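Local coordinates for BtGH115A (Bacteroides thetaiotaomicron, PDB 5BY3), which acts as a family GH115 4-O-methyl-alpha-glucuronidase with specificity for decorated arabinogalactans, at residues Arg198-Leu203 with Glu230-Tyr235; Glu310-Leu315 with Leu348-Ala353; Glu584-Ser589 with Val628-Ala633; Ala639-Val644 with Met772-Asn777. All blocks are in the same frame, centred on the assembly; numbering follows the deposited sequence.

Interaction 1: residues Arg198-Leu203 with Glu230-Tyr235; sequences RIFELL and EAAKKY
Helices 198-203 and 230-235 run nearly parallel, their axes 10.1 Å apart and inclined at 25°, and their backbones come nearest at Phe200 and Tyr235. These two aromatics carry most of the contact. The Tyr235 ring lies against the root of Phe200, with Tyr235 CD2 3.4 Å from Phe200 CB, while the ring planes meet at 53°. With CG anti to the carbonyl carbon (chi1 -50°), the Phe200 ring reaches across to the other helix, where its CE2 corner touches the backbone between Ala231 and Ala232, 3.6 Å from Ala232 N. Alanine methyls take up little room here; Ala232 CB is 4.0 Å from Phe200 CE2. Farther along Tyr235, CE2 lies 4.0 Å from Glu201 CG, a contact with the aliphatic part of the glutamate, whose carboxylate is engaged by Arg198 and, from helix 38-55, by Arg49. Cutting Tyr235 back to an alanine is likely to leave a gap beside Phe200 CB and take the aromatic neighbour from Glu201 CG. The pair is buried: Phe200 also meets Tyr211 of strand 210-212, and Tyr235 touches Thr42 of helix 38-55, joining two helices of the family 115 region to that N-terminal helix.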
loop_
_atom_site.group_PDB
_atom_site.type_symbol
_atom_site.label_atom_id
_atom_site.label_comp_id
_atom_site.label_asym_id
_atom_site.label_seq_id
_atom_site.Cartn_x
_atom_site.Cartn_y
_atom_site.Cartn_z
ATOM N N ARG A 198 -4.127 -12.377 -15.312
ATOM C CA ARG A 198 -2.794 -12.082 -14.809
ATOM C C ARG A 198 -2.780 -11.394 -13.433
ATOM O O ARG A 198 -2.012 -11.806 -12.565
ATOM C CB ARG A 198 -1.979 -11.263 -15.813
ATOM C CG ARG A 198 -1.371 -12.093 -16.938
ATOM C CD ARG A 198 -0.439 -13.215 -16.484
ATOM N NE ARG A 198 0.088 -13.883 -17.674
ATOM C CZ ARG A 198 0.885 -14.955 -17.720
ATOM N NH1 ARG A 198 1.317 -15.604 -16.626
ATOM N NH2 ARG A 198 1.249 -15.386 -18.921
ATOM N N ILE A 199 -3.620 -10.368 -13.252
ATOM C CA ILE A 199 -3.794 -9.713 -11.961
ATOM C C ILE A 199 -4.296 -10.683 -10.895
ATOM O O ILE A 199 -3.751 -10.724 -9.768
ATOM C CB ILE A 199 -4.710 -8.482 -12.061
ATOM C CG1 ILE A 199 -4.131 -7.510 -13.113
ATOM C CG2 ILE A 199 -4.832 -7.819 -10.694
ATOM C CD1 ILE A 199 -5.010 -6.307 -13.434
ATOM N N PHE A 200 -5.279 -11.507 -11.262
ATOM C CA PHE A 200 -5.814 -12.469 -10.315
ATOM C C PHE A 200 -4.831 -13.563 -9.905
ATOM O O PHE A 200 -4.825 -13.965 -8.713
ATOM C CB PHE A 200 -7.149 -13.050 -10.760
ATOM C CG PHE A 200 -8.191 -12.028 -11.171
ATOM C CD1 PHE A 200 -8.259 -10.769 -10.591
ATOM C CD2 PHE A 200 -9.139 -12.357 -12.142
ATOM C CE1 PHE A 200 -9.232 -9.864 -10.987
ATOM C CE2 PHE A 200 -10.113 -11.441 -12.555
ATOM C CZ PHE A 200 -10.163 -10.202 -11.966
ATOM N N GLU A 201 -3.967 -14.010 -10.832
ATOM C CA GLU A 201 -2.818 -14.866 -10.432
ATOM C C GLU A 201 -1.974 -14.202 -9.346
ATOM O O GLU A 201 -1.523 -14.837 -8.391
ATOM C CB GLU A 201 -1.833 -15.075 -11.580
ATOM C CG GLU A 201 -2.210 -16.065 -12.640
ATOM C CD GLU A 201 -1.189 -16.121 -13.768
ATOM O OE1 GLU A 201 -0.043 -15.612 -13.650
ATOM O OE2 GLU A 201 -1.550 -16.689 -14.797
ATOM N N LEU A 202 -1.712 -12.916 -9.539
ATOM C CA LEU A 202 -0.864 -12.199 -8.620
ATOM C C LEU A 202 -1.548 -12.170 -7.266
ATOM O O LEU A 202 -0.875 -12.398 -6.256
ATOM C CB LEU A 202 -0.543 -10.801 -9.139
ATOM C CG LEU A 202 0.248 -9.823 -8.280
ATOM C CD1 LEU A 202 1.589 -10.369 -7.838
ATOM C CD2 LEU A 202 0.427 -8.537 -9.074
ATOM N N LEU A 203 -2.870 -11.945 -7.253
ATOM C CA LEU A 203 -3.608 -11.837 -5.982
ATOM C C LEU A 203 -3.674 -13.165 -5.284
ATOM O O LEU A 203 -3.451 -13.243 -4.088
ATOM C CB LEU A 203 -5.006 -11.272 -6.178
ATOM C CG LEU A 203 -5.096 -9.841 -6.712
ATOM C CD1 LEU A 203 -6.552 -9.491 -6.967
ATOM C CD2 LEU A 203 -4.433 -8.816 -5.800
ATOM N N GLU A 230 -16.644 -13.099 -15.736
ATOM C CA GLU A 230 -16.401 -14.563 -15.756
ATOM C C GLU A 230 -14.969 -14.964 -15.324
ATOM O O GLU A 230 -14.786 -15.992 -14.637
ATOM C CB GLU A 230 -16.765 -15.152 -17.126
ATOM C CG GLU A 230 -18.237 -14.936 -17.540
ATOM C CD GLU A 230 -18.461 -13.792 -18.556
ATOM O OE1 GLU A 230 -17.950 -12.639 -18.390
ATOM O OE2 GLU A 230 -19.185 -14.056 -19.550
ATOM N N ALA A 231 -13.974 -14.139 -15.690
ATOM C CA ALA A 231 -12.575 -14.324 -15.235
ATOM C C ALA A 231 -12.465 -14.229 -13.710
ATOM O O ALA A 231 -11.779 -15.023 -13.058
ATOM C CB ALA A 231 -11.653 -13.311 -15.910
ATOM N N ALA A 232 -13.158 -13.255 -13.145
ATOM C CA ALA A 232 -13.209 -13.076 -11.704
ATOM C C ALA A 232 -13.864 -14.273 -10.998
ATOM O O ALA A 232 -13.462 -14.640 -9.880
ATOM C CB ALA A 232 -13.947 -11.786 -11.381
ATOM N N LYS A 233 -14.865 -14.870 -11.649
ATOM C CA LYS A 233 -15.502 -16.074 -11.129
ATOM C C LYS A 233 -14.534 -17.268 -11.177
ATOM O O LYS A 233 -14.482 -18.068 -10.243
ATOM C CB LYS A 233 -16.806 -16.367 -11.894
ATOM C CG LYS A 233 -17.802 -17.299 -11.202
ATOM C CD LYS A 233 -18.727 -17.931 -12.237
ATOM C CE LYS A 233 -20.026 -18.416 -11.617
ATOM N NZ LYS A 233 -21.070 -17.346 -11.573
ATOM N N LYS A 234 -13.760 -17.364 -12.258
ATOM C CA LYS A 234 -12.778 -18.445 -12.450
ATOM C C LYS A 234 -11.706 -18.419 -11.354
ATOM O O LYS A 234 -11.345 -19.481 -10.812
ATOM C CB LYS A 234 -12.148 -18.348 -13.851
ATOM C CG LYS A 234 -11.503 -19.635 -14.347
ATOM C CD LYS A 234 -10.246 -19.384 -15.185
ATOM C CE LYS A 234 -9.626 -20.690 -15.686
ATOM N NZ LYS A 234 -9.224 -21.643 -14.607
ATOM N N TYR A 235 -11.263 -17.198 -11.001
ATOM C CA TYR A 235 -10.198 -16.938 -10.018
ATOM C C TYR A 235 -10.684 -16.689 -8.590
ATOM O O TYR A 235 -9.868 -16.599 -7.674
ATOM C CB TYR A 235 -9.280 -15.789 -10.491
ATOM C CG TYR A 235 -8.320 -16.196 -11.580
ATOM C CD1 TYR A 235 -8.767 -16.441 -12.902
ATOM C CD2 TYR A 235 -6.970 -16.351 -11.310
ATOM C CE1 TYR A 235 -7.899 -16.856 -13.877
ATOM C CE2 TYR A 235 -6.093 -16.734 -12.299
ATOM C CZ TYR A 235 -6.550 -16.994 -13.577
ATOM O OH TYR A 235 -5.651 -17.410 -14.560
#

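Interaction 2: residues Glu310-Leu315 with Leu348-Ala353; sequences EQKAVL and LDIYHA
Apolar contacts dominate where Ile350 points from helix 348-352 toward helix 310-315. Its CG1 stands anti to the backbone N (chi1 177°), which carries CD1 out to the neighbouring helix. There Ile350 CD1 settles on the start of the Lys312 side chain, 3.4 Å from Lys312 CB and 3.6 Å from Lys312 CG. One turn on, Leu315 CD1 approaches Ile350 CG1 at 3.8 Å, the two branched chains meeting at a slant. Contacts of the isoleucine with backbone form a second group: Ile350 CD1 lies 3.3 Å from Lys312 N and 3.7 Å from Gln311 C, so the methyl rests on the helix surface. The polar share is small. No hydrogen bond joins the two segments; the Lys312 chain, bent at chi3 (93°), passes with CD 3.7 Å from Ala353 O, and its NZ bonds to the carbonyl O of Gly354, just beyond the helix end. Val308, earlier on the long helix, adds a further contact to Ile350. The axes stand 9.7 Å apart and cross at -83°, almost perpendicular. Helix 308-329 precedes strand 339-341 and helix 347-352 follows it, so the contact joins consecutive helices in the beta/alpha succession of a TIM-barrel-type region.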
loop_
_atom_site.group_PDB
_atom_site.type_symbol
_atom_site.label_atom_id
_atom_site.label_comp_id
_atom_site.label_asym_id
_atom_site.label_seq_id
_atom_site.Cartn_x
_atom_site.Cartn_y
_atom_site.Cartn_z
ATOM N N GLU A 310 -28.316 17.811 4.944
ATOM C CA GLU A 310 -29.087 17.409 3.750
ATOM C C GLU A 310 -28.454 16.205 3.073
ATOM O O GLU A 310 -29.165 15.354 2.522
ATOM C CB GLU A 310 -29.171 18.530 2.729
ATOM C CG GLU A 310 -29.852 19.807 3.171
ATOM C CD GLU A 310 -29.486 20.947 2.244
ATOM O OE1 GLU A 310 -28.287 21.273 2.126
ATOM O OE2 GLU A 310 -30.397 21.509 1.616
ATOM N N GLN A 311 -27.115 16.174 3.094
ATOM C CA GLN A 311 -26.312 15.020 2.668
ATOM C C GLN A 311 -26.582 13.748 3.541
ATOM O O GLN A 311 -26.352 12.646 3.069
ATOM C CB GLN A 311 -24.791 15.381 2.541
ATOM C CG GLN A 311 -24.418 16.231 1.300
ATOM C CD GLN A 311 -22.905 16.457 1.010
ATOM O OE1 GLN A 311 -22.082 16.586 1.913
ATOM N NE2 GLN A 311 -22.563 16.563 -0.282
ATOM N N LYS A 312 -27.114 13.909 4.766
ATOM C CA LYS A 312 -27.499 12.779 5.654
ATOM C C LYS A 312 -28.868 12.188 5.319
ATOM O O LYS A 312 -29.006 10.962 5.205
ATOM C CB LYS A 312 -27.465 13.190 7.137
ATOM C CG LYS A 312 -26.967 12.105 8.093
ATOM C CD LYS A 312 -27.366 12.349 9.550
ATOM C CE LYS A 312 -28.676 11.647 9.903
ATOM N NZ LYS A 312 -28.770 11.396 11.366
ATOM N N ALA A 313 -29.865 13.064 5.168
ATOM C CA ALA A 313 -31.194 12.706 4.673
ATOM C C ALA A 313 -31.134 11.854 3.401
ATOM O O ALA A 313 -31.959 10.930 3.219
ATOM C CB ALA A 313 -32.007 13.976 4.423
ATOM N N VAL A 314 -30.157 12.176 2.535
ATOM C CA VAL A 314 -29.946 11.502 1.217
ATOM C C VAL A 314 -29.595 10.027 1.408
ATOM O O VAL A 314 -30.264 9.135 0.879
ATOM C CB VAL A 314 -28.808 12.168 0.362
ATOM C CG1 VAL A 314 -28.559 11.410 -0.951
ATOM C CG2 VAL A 314 -29.099 13.631 0.078
ATOM N N LEU A 315 -28.536 9.810 2.175
ATOM C CA LEU A 315 -27.946 8.503 2.397
ATOM C C LEU A 315 -28.927 7.525 3.041
ATOM O O LEU A 315 -29.051 6.379 2.571
ATOM C CB LEU A 315 -26.667 8.650 3.234
ATOM C CG LEU A 315 -25.542 9.520 2.651
ATOM C CD1 LEU A 315 -24.396 9.632 3.624
ATOM C CD2 LEU A 315 -25.022 9.026 1.296
ATOM N N LEU A 348 -16.479 11.250 5.580
ATOM C CA LEU A 348 -16.110 11.084 6.992
ATOM C C LEU A 348 -16.907 12.079 7.859
ATOM O O LEU A 348 -17.454 11.666 8.908
ATOM C CB LEU A 348 -14.578 11.193 7.203
ATOM C CG LEU A 348 -13.913 11.070 8.602
ATOM C CD1 LEU A 348 -13.749 9.635 9.076
ATOM C CD2 LEU A 348 -12.584 11.829 8.678
ATOM N N ASP A 349 -16.989 13.350 7.407
ATOM C CA ASP A 349 -17.837 14.406 8.046
ATOM C C ASP A 349 -19.314 14.004 8.123
ATOM O O ASP A 349 -19.939 14.127 9.178
ATOM C CB ASP A 349 -17.756 15.787 7.339
ATOM C CG ASP A 349 -16.350 16.386 7.314
ATOM O OD1 ASP A 349 -15.566 16.209 8.272
ATOM O OD2 ASP A 349 -16.042 17.070 6.308
ATOM N N ILE A 350 -19.865 13.537 7.014
ATOM C CA ILE A 350 -21.264 13.153 7.000
ATOM C C ILE A 350 -21.584 11.908 7.883
ATOM O O ILE A 350 -22.647 11.859 8.536
ATOM C CB ILE A 350 -21.893 13.229 5.576
ATOM C CG1 ILE A 350 -23.328 12.745 5.576
ATOM C CG2 ILE A 350 -21.093 12.504 4.505
ATOM C CD1 ILE A 350 -24.238 13.651 6.356
ATOM N N TYR A 351 -20.639 10.966 7.987
ATOM C CA TYR A 351 -20.723 9.906 9.024
ATOM C C TYR A 351 -20.807 10.502 10.450
ATOM O O TYR A 351 -21.835 10.325 11.116
ATOM C CB TYR A 351 -19.582 8.896 8.903
ATOM C CG TYR A 351 -19.490 7.939 10.073
ATOM C CD1 TYR A 351 -20.301 6.789 10.134
ATOM C CD2 TYR A 351 -18.594 8.187 11.135
ATOM C CE1 TYR A 351 -20.214 5.921 11.206
ATOM C CE2 TYR A 351 -18.502 7.320 12.217
ATOM C CZ TYR A 351 -19.314 6.183 12.248
ATOM O OH TYR A 351 -19.228 5.307 13.332
ATOM N N HIS A 352 -19.761 11.247 10.853
ATOM C CA HIS A 352 -19.655 11.989 12.148
ATOM C C HIS A 352 -20.785 12.957 12.520
ATOM O O HIS A 352 -20.841 13.431 13.642
ATOM C CB HIS A 352 -18.317 12.742 12.260
ATOM C CG HIS A 352 -17.149 11.852 12.558
ATOM N ND1 HIS A 352 -15.881 12.095 12.063
ATOM C CD2 HIS A 352 -17.060 10.702 13.276
ATOM C CE1 HIS A 352 -15.064 11.137 12.469
ATOM N NE2 HIS A 352 -15.756 10.279 13.201
ATOM N N ALA A 353 -21.688 13.246 11.597
ATOM C CA ALA A 353 -22.839 14.084 11.916
ATOM C C ALA A 353 -24.008 13.210 12.432
ATOM O O ALA A 353 -25.197 13.560 12.275
ATOM C CB ALA A 353 -23.222 14.873 10.682
#

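Interaction 3: residues Glu584-Ser589 with Val628-Ala633; sequences EDWEKS and VERKAA
Trp586 and Arg630 lie flat along each other, their side chains running in opposite directions, and form the tight part of this contact. The indole is covered on one face by the arginine from its CA outward: Arg630 CA stands 3.9 Å from the centroid of the six-membered ring, 15° off its normal, a CH-pi contact, and Arg630 CD comes to 3.7 Å from Trp586 CG. Extended from CG to NE, the arginine carries its guanidinium past the ring to the base of the tryptophan, where Trp586 CB lies 3.5 Å from Arg630 CZ, over a guanidinium face; indole and guanidinium planes differ by 10°. At the indole edge, near its plane, Trp586 CZ2 meets Lys631 O at 3.4 Å and Trp586 CZ3 meets Val628 CG1 at 3.9 Å. Val628 CG2 also reaches the Ser589 hydroxyl, which is hydrogen-bonded to Lys572 O in helix 552-580.

The outer side is looser. Glu587 and Arg630 are exposed, and Glu587 OE1 stays 4.0 Å from Arg630 NH2, too far for a salt bridge, with carboxylate and guanidinium planes nearly perpendicular. Asp590 instead forms the salt bridge to that NH2. The contact holds the extended segment 628-633 beside the start of helix 587-603 without a hydrogen bond between them: dispersion and CH-pi packing probably supply most of the cohesion, while the charge of Arg630 is probably compensated by Asp590.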
loop_
_atom_site.group_PDB
_atom_site.type_symbol
_atom_site.label_atom_id
_atom_site.label_comp_id
_atom_site.label_asym_id
_atom_site.label_seq_id
_atom_site.Cartn_x
_atom_site.Cartn_y
_atom_site.Cartn_z
ATOM N N GLU A 584 26.561 26.044 -9.893
ATOM C CA GLU A 584 26.559 24.848 -10.719
ATOM C C GLU A 584 26.138 25.135 -12.125
ATOM O O GLU A 584 25.423 26.110 -12.371
ATOM C CB GLU A 584 25.563 23.824 -10.201
ATOM C CG GLU A 584 26.205 22.718 -9.380
ATOM C CD GLU A 584 27.077 21.784 -10.208
ATOM O OE1 GLU A 584 27.098 21.915 -11.467
ATOM O OE2 GLU A 584 27.751 20.929 -9.578
ATOM N N ASP A 585 26.522 24.243 -13.036
ATOM C CA ASP A 585 26.147 24.359 -14.429
ATOM C C ASP A 585 24.843 23.651 -14.731
ATOM O O ASP A 585 24.653 22.488 -14.400
ATOM C CB ASP A 585 27.251 23.847 -15.357
ATOM C CG ASP A 585 27.323 24.644 -16.653
ATOM O OD1 ASP A 585 26.485 24.408 -17.570
ATOM O OD2 ASP A 585 28.217 25.526 -16.727
ATOM N N TRP A 586 23.966 24.382 -15.406
ATOM C CA TRP A 586 22.648 23.924 -15.814
ATOM C C TRP A 586 22.610 22.645 -16.639
ATOM O O TRP A 586 21.591 21.929 -16.645
ATOM C CB TRP A 586 21.969 25.029 -16.594
ATOM C CG TRP A 586 21.390 26.093 -15.736
ATOM C CD1 TRP A 586 21.894 27.346 -15.522
ATOM C CD2 TRP A 586 20.172 26.002 -14.972
ATOM N NE1 TRP A 586 21.061 28.045 -14.676
ATOM C CE2 TRP A 586 19.991 27.254 -14.330
ATOM C CE3 TRP A 586 19.216 24.982 -14.770
ATOM C CZ2 TRP A 586 18.892 27.517 -13.480
ATOM C CZ3 TRP A 586 18.095 25.255 -13.951
ATOM C CH2 TRP A 586 17.955 26.505 -13.308
ATOM N N GLU A 587 23.714 22.379 -17.335
ATOM C CA GLU A 587 23.841 21.205 -18.172
ATOM C C GLU A 587 23.786 19.907 -17.365
ATOM O O GLU A 587 23.324 18.888 -17.866
ATOM C CB GLU A 587 25.095 21.290 -19.042
ATOM C CG GLU A 587 24.848 21.956 -20.401
ATOM C CD GLU A 587 24.163 21.051 -21.447
ATOM O OE1 GLU A 587 23.633 21.591 -22.448
ATOM O OE2 GLU A 587 24.143 19.804 -21.294
ATOM N N LYS A 588 24.226 19.957 -16.113
ATOM C CA LYS A 588 24.155 18.787 -15.239
ATOM C C LYS A 588 22.692 18.391 -14.951
ATOM O O LYS A 588 22.368 17.191 -14.842
ATOM C CB LYS A 588 24.895 19.041 -13.935
ATOM C CG LYS A 588 26.397 19.143 -14.077
ATOM C CD LYS A 588 27.055 18.739 -12.782
ATOM C CE LYS A 588 28.332 17.941 -13.044
ATOM N NZ LYS A 588 29.152 17.797 -11.803
ATOM N N SER A 589 21.817 19.402 -14.884
ATOM C CA SER A 589 20.385 19.187 -14.648
ATOM C C SER A 589 19.741 18.499 -15.824
ATOM O O SER A 589 18.985 17.528 -15.652
ATOM C CB SER A 589 19.675 20.496 -14.353
ATOM O OG SER A 589 18.295 20.266 -14.198
ATOM N N VAL A 628 14.092 21.341 -16.315
ATOM C CA VAL A 628 13.869 22.516 -15.496
ATOM C C VAL A 628 14.068 23.826 -16.288
ATOM O O VAL A 628 15.100 24.025 -16.962
ATOM C CB VAL A 628 14.753 22.475 -14.230
ATOM C CG1 VAL A 628 14.570 23.730 -13.409
ATOM C CG2 VAL A 628 14.390 21.277 -13.382
ATOM N N GLU A 629 13.085 24.714 -16.177
ATOM C CA GLU A 629 13.190 26.107 -16.656
ATOM C C GLU A 629 14.400 26.839 -16.037
ATOM O O GLU A 629 14.499 27.012 -14.819
ATOM C CB GLU A 629 11.877 26.852 -16.365
ATOM C CG GLU A 629 11.641 28.141 -17.149
ATOM C CD GLU A 629 10.459 28.967 -16.621
ATOM O OE1 GLU A 629 10.016 28.755 -15.455
ATOM O OE2 GLU A 629 9.977 29.849 -17.378
ATOM N N ARG A 630 15.318 27.258 -16.897
ATOM C CA ARG A 630 16.490 28.038 -16.503
ATOM C C ARG A 630 16.145 29.512 -16.194
ATOM O O ARG A 630 15.512 30.209 -17.003
ATOM C CB ARG A 630 17.542 27.958 -17.602
ATOM C CG ARG A 630 17.942 26.534 -17.985
ATOM C CD ARG A 630 19.262 26.548 -18.722
ATOM N NE ARG A 630 19.619 25.238 -19.242
ATOM C CZ ARG A 630 20.774 24.961 -19.845
ATOM N NH1 ARG A 630 21.719 25.904 -20.010
ATOM N NH2 ARG A 630 20.991 23.725 -20.277
ATOM N N LYS A 631 16.555 29.966 -15.018
ATOM C CA LYS A 631 16.266 31.308 -14.517
ATOM C C LYS A 631 17.186 31.523 -13.339
ATOM O O LYS A 631 17.600 30.560 -12.716
ATOM C CB LYS A 631 14.751 31.483 -14.198
ATOM C CG LYS A 631 14.306 31.852 -12.787
ATOM C CD LYS A 631 13.572 30.688 -12.124
ATOM C CE LYS A 631 12.727 31.139 -10.939
ATOM N NZ LYS A 631 11.520 30.266 -10.810
ATOM N N ALA A 632 17.536 32.776 -13.068
ATOM C CA ALA A 632 18.445 33.107 -11.976
ATOM C C ALA A 632 17.642 33.418 -10.736
ATOM O O ALA A 632 16.632 34.105 -10.803
ATOM C CB ALA A 632 19.376 34.274 -12.343
ATOM N N ALA A 633 18.107 32.894 -9.606
ATOM C CA ALA A 633 17.483 33.106 -8.315
ATOM C C ALA A 633 17.504 34.589 -7.989
ATOM O O ALA A 633 18.431 35.312 -8.409
ATOM C CB ALA A 633 18.231 32.319 -7.249
#

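Interaction 4: residues Ala639-Val644 with Met772-Asn777; sequences ADRKAV and MLYEVN
Arg641 puts CG anti to the backbone N (chi1 -169°) and runs extended to NE, while Tyr774 turns its ring anti to its own carbonyl carbon (chi1 -44°), so that guanidinium and phenol ring come face to face. Their planes differ by 4° and their centres are 4.1 Å apart, a stacked cation-pi pair. Ala643 takes the opposite face of the ring, its CB 4.0 Å from the centroid in a CH-pi contact. In the ring plane, at the edge, Arg641 O lies 3.4 Å from Tyr774 CE1, so segment 639-644 wraps the ring on both faces and an edge. Val776 CG1 sits at the guanidinium edge, beside Arg641 NH2, which also forms a salt bridge with Glu691. Beyond the ring, Val644 CG2 packs on Leu773 CB at 3.5 Å. A serine in place of Tyr774 would probably leave the Arg641 guanidinium without its stacking surface, held flat less firmly although still paired with Glu691, and would take the ring face from Ala643 CB. Segment 639-644 leads into strand 646-647 and segment 772-777 leaves strand 766-772, antiparallel neighbours in one sheet; Tyr774 also hydrogen-bonds through its backbone to Glu691 of strand 689-696, beside strand 766-772.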
loop_
_atom_site.group_PDB
_atom_site.type_symbol
_atom_site.label_atom_id
_atom_site.label_comp_id
_atom_site.label_asym_id
_atom_site.label_seq_id
_atom_site.Cartn_x
_atom_site.Cartn_y
_atom_site.Cartn_z
ATOM N N ALA A 639 20.717 29.461 4.659
ATOM C CA ALA A 639 21.955 29.384 5.410
ATOM C C ALA A 639 21.884 28.173 6.312
ATOM O O ALA A 639 20.807 27.816 6.806
ATOM C CB ALA A 639 22.140 30.645 6.234
ATOM N N ASP A 640 23.042 27.547 6.503
ATOM C CA ASP A 640 23.215 26.442 7.430
ATOM C C ASP A 640 23.037 27.017 8.822
ATOM O O ASP A 640 23.506 28.116 9.118
ATOM C CB ASP A 640 24.628 25.881 7.245
ATOM C CG ASP A 640 24.694 24.378 7.368
ATOM O OD1 ASP A 640 23.845 23.656 6.789
ATOM O OD2 ASP A 640 25.630 23.911 8.042
ATOM N N ARG A 641 22.329 26.320 9.681
ATOM C CA ARG A 641 22.058 26.912 10.955
ATOM C C ARG A 641 22.501 25.973 12.067
ATOM O O ARG A 641 21.984 24.868 12.187
ATOM C CB ARG A 641 20.593 27.281 11.057
ATOM C CG ARG A 641 20.303 28.148 12.257
ATOM C CD ARG A 641 18.835 28.472 12.260
ATOM N NE ARG A 641 18.437 29.127 13.500
ATOM C CZ ARG A 641 17.306 28.854 14.140
ATOM N NH1 ARG A 641 16.490 27.922 13.673
ATOM N NH2 ARG A 641 16.988 29.499 15.254
ATOM N N LYS A 642 23.469 26.436 12.858
ATOM C CA LYS A 642 24.062 25.658 13.942
ATOM C C LYS A 642 23.117 25.500 15.146
ATOM O O LYS A 642 22.775 26.482 15.837
ATOM C CB LYS A 642 25.419 26.263 14.356
ATOM C CG LYS A 642 26.196 25.530 15.464
ATOM C CD LYS A 642 27.068 24.375 14.959
ATOM C CE LYS A 642 28.078 23.901 16.002
ATOM N NZ LYS A 642 27.441 23.367 17.240
ATOM N N ALA A 643 22.706 24.244 15.346
ATOM C CA ALA A 643 21.998 23.766 16.540
ATOM C C ALA A 643 22.993 23.572 17.681
ATOM O O ALA A 643 24.117 23.157 17.430
ATOM C CB ALA A 643 21.307 22.445 16.218
ATOM N N VAL A 644 22.609 23.871 18.923
ATOM C CA VAL A 644 23.481 23.500 20.062
ATOM C C VAL A 644 23.356 22.021 20.437
ATOM O O VAL A 644 24.360 21.354 20.688
ATOM C CB VAL A 644 23.377 24.422 21.309
ATOM C CG1 VAL A 644 24.192 25.686 21.101
ATOM C CG2 VAL A 644 21.938 24.746 21.677
HETATM N N MSE A 772 15.902 19.533 18.031
HETATM C CA MSE A 772 17.076 20.423 17.917
HETATM C C MSE A 772 16.999 21.617 18.863
HETATM O O MSE A 772 15.924 21.960 19.363
HETATM C CB MSE A 772 17.308 20.836 16.480
HETATM C CG MSE A 772 17.687 19.639 15.612
HETATM SE SE MSE A 772 16.069 18.903 14.769
HETATM C CE MSE A 772 16.702 18.683 12.912
ATOM N N LEU A 773 18.138 22.258 19.124
ATOM C CA LEU A 773 18.191 23.294 20.177
ATOM C C LEU A 773 18.350 24.783 19.802
ATOM O O LEU A 773 17.525 25.564 20.235
ATOM C CB LEU A 773 18.955 22.845 21.436
ATOM C CG LEU A 773 18.077 22.658 22.700
ATOM C CD1 LEU A 773 16.749 21.925 22.540
ATOM C CD2 LEU A 773 18.864 22.009 23.826
ATOM N N TYR A 774 19.375 25.193 19.056
ATOM C CA TYR A 774 19.529 26.647 18.649
ATOM C C TYR A 774 19.494 27.743 19.753
ATOM O O TYR A 774 18.462 27.954 20.418
ATOM C CB TYR A 774 18.556 27.062 17.506
ATOM C CG TYR A 774 18.453 26.050 16.388
ATOM C CD1 TYR A 774 19.492 25.884 15.447
ATOM C CD2 TYR A 774 17.327 25.234 16.287
ATOM C CE1 TYR A 774 19.397 24.924 14.432
ATOM C CE2 TYR A 774 17.220 24.289 15.283
ATOM C CZ TYR A 774 18.253 24.125 14.372
ATOM O OH TYR A 774 18.085 23.178 13.398
ATOM N N GLU A 775 20.603 28.476 19.886
ATOM C CA GLU A 775 20.721 29.570 20.876
ATOM C C GLU A 775 19.651 30.683 20.796
ATOM O O GLU A 775 18.652 30.581 21.506
ATOM C CB GLU A 775 22.162 30.097 20.970
ATOM C CG GLU A 775 22.867 29.597 22.233
ATOM C CD GLU A 775 24.339 29.233 22.057
ATOM O OE1 GLU A 775 24.803 28.360 22.829
ATOM O OE2 GLU A 775 25.034 29.817 21.191
ATOM N N VAL A 776 19.839 31.707 19.954
ATOM C CA VAL A 776 18.828 32.796 19.712
ATOM C C VAL A 776 18.461 33.737 20.892
ATOM O O VAL A 776 18.491 33.336 22.058
ATOM C CB VAL A 776 17.529 32.301 18.993
ATOM C CG1 VAL A 776 17.832 31.185 17.999
ATOM C CG2 VAL A 776 16.439 31.887 19.978
ATOM N N ASN A 777 18.068 34.974 20.561
ATOM C CA ASN A 777 17.802 36.031 21.568
ATOM C C ASN A 777 16.375 36.593 21.682
ATOM O O ASN A 777 15.775 36.570 22.764
ATOM C CB ASN A 777 18.839 37.162 21.448
ATOM C CG ASN A 777 20.065 36.904 22.310
ATOM O OD1 ASN A 777 21.168 36.686 21.804
ATOM N ND2 ASN A 777 19.865 36.886 23.628
#

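Overall arrangement
Along the chain the four contacts follow in series, each closing before the next opens. Interactions 1 and 2 both belong to the family 115 region with its eight-stranded parallel sheet, but their centres are about 36 Å apart: 198-203 with 230-235 flanks the N-terminal helix 38-55, whereas 310-315 with 348-353 joins helices around strand 339-341. Interactions 3 and 4 are the nearest pair, about 31 Å between centres and about 12 Å between nearest atoms, and are linked by the loop after helix 587-603 that supplies residues 628-633 and then 639-644. Interactions 1 and 4, with centres about 57 Å apart, lie on opposite sides of the chain's centre, so the contacts fall in successive parts of the chain, from the family 115 region to the C-terminal beta sheets.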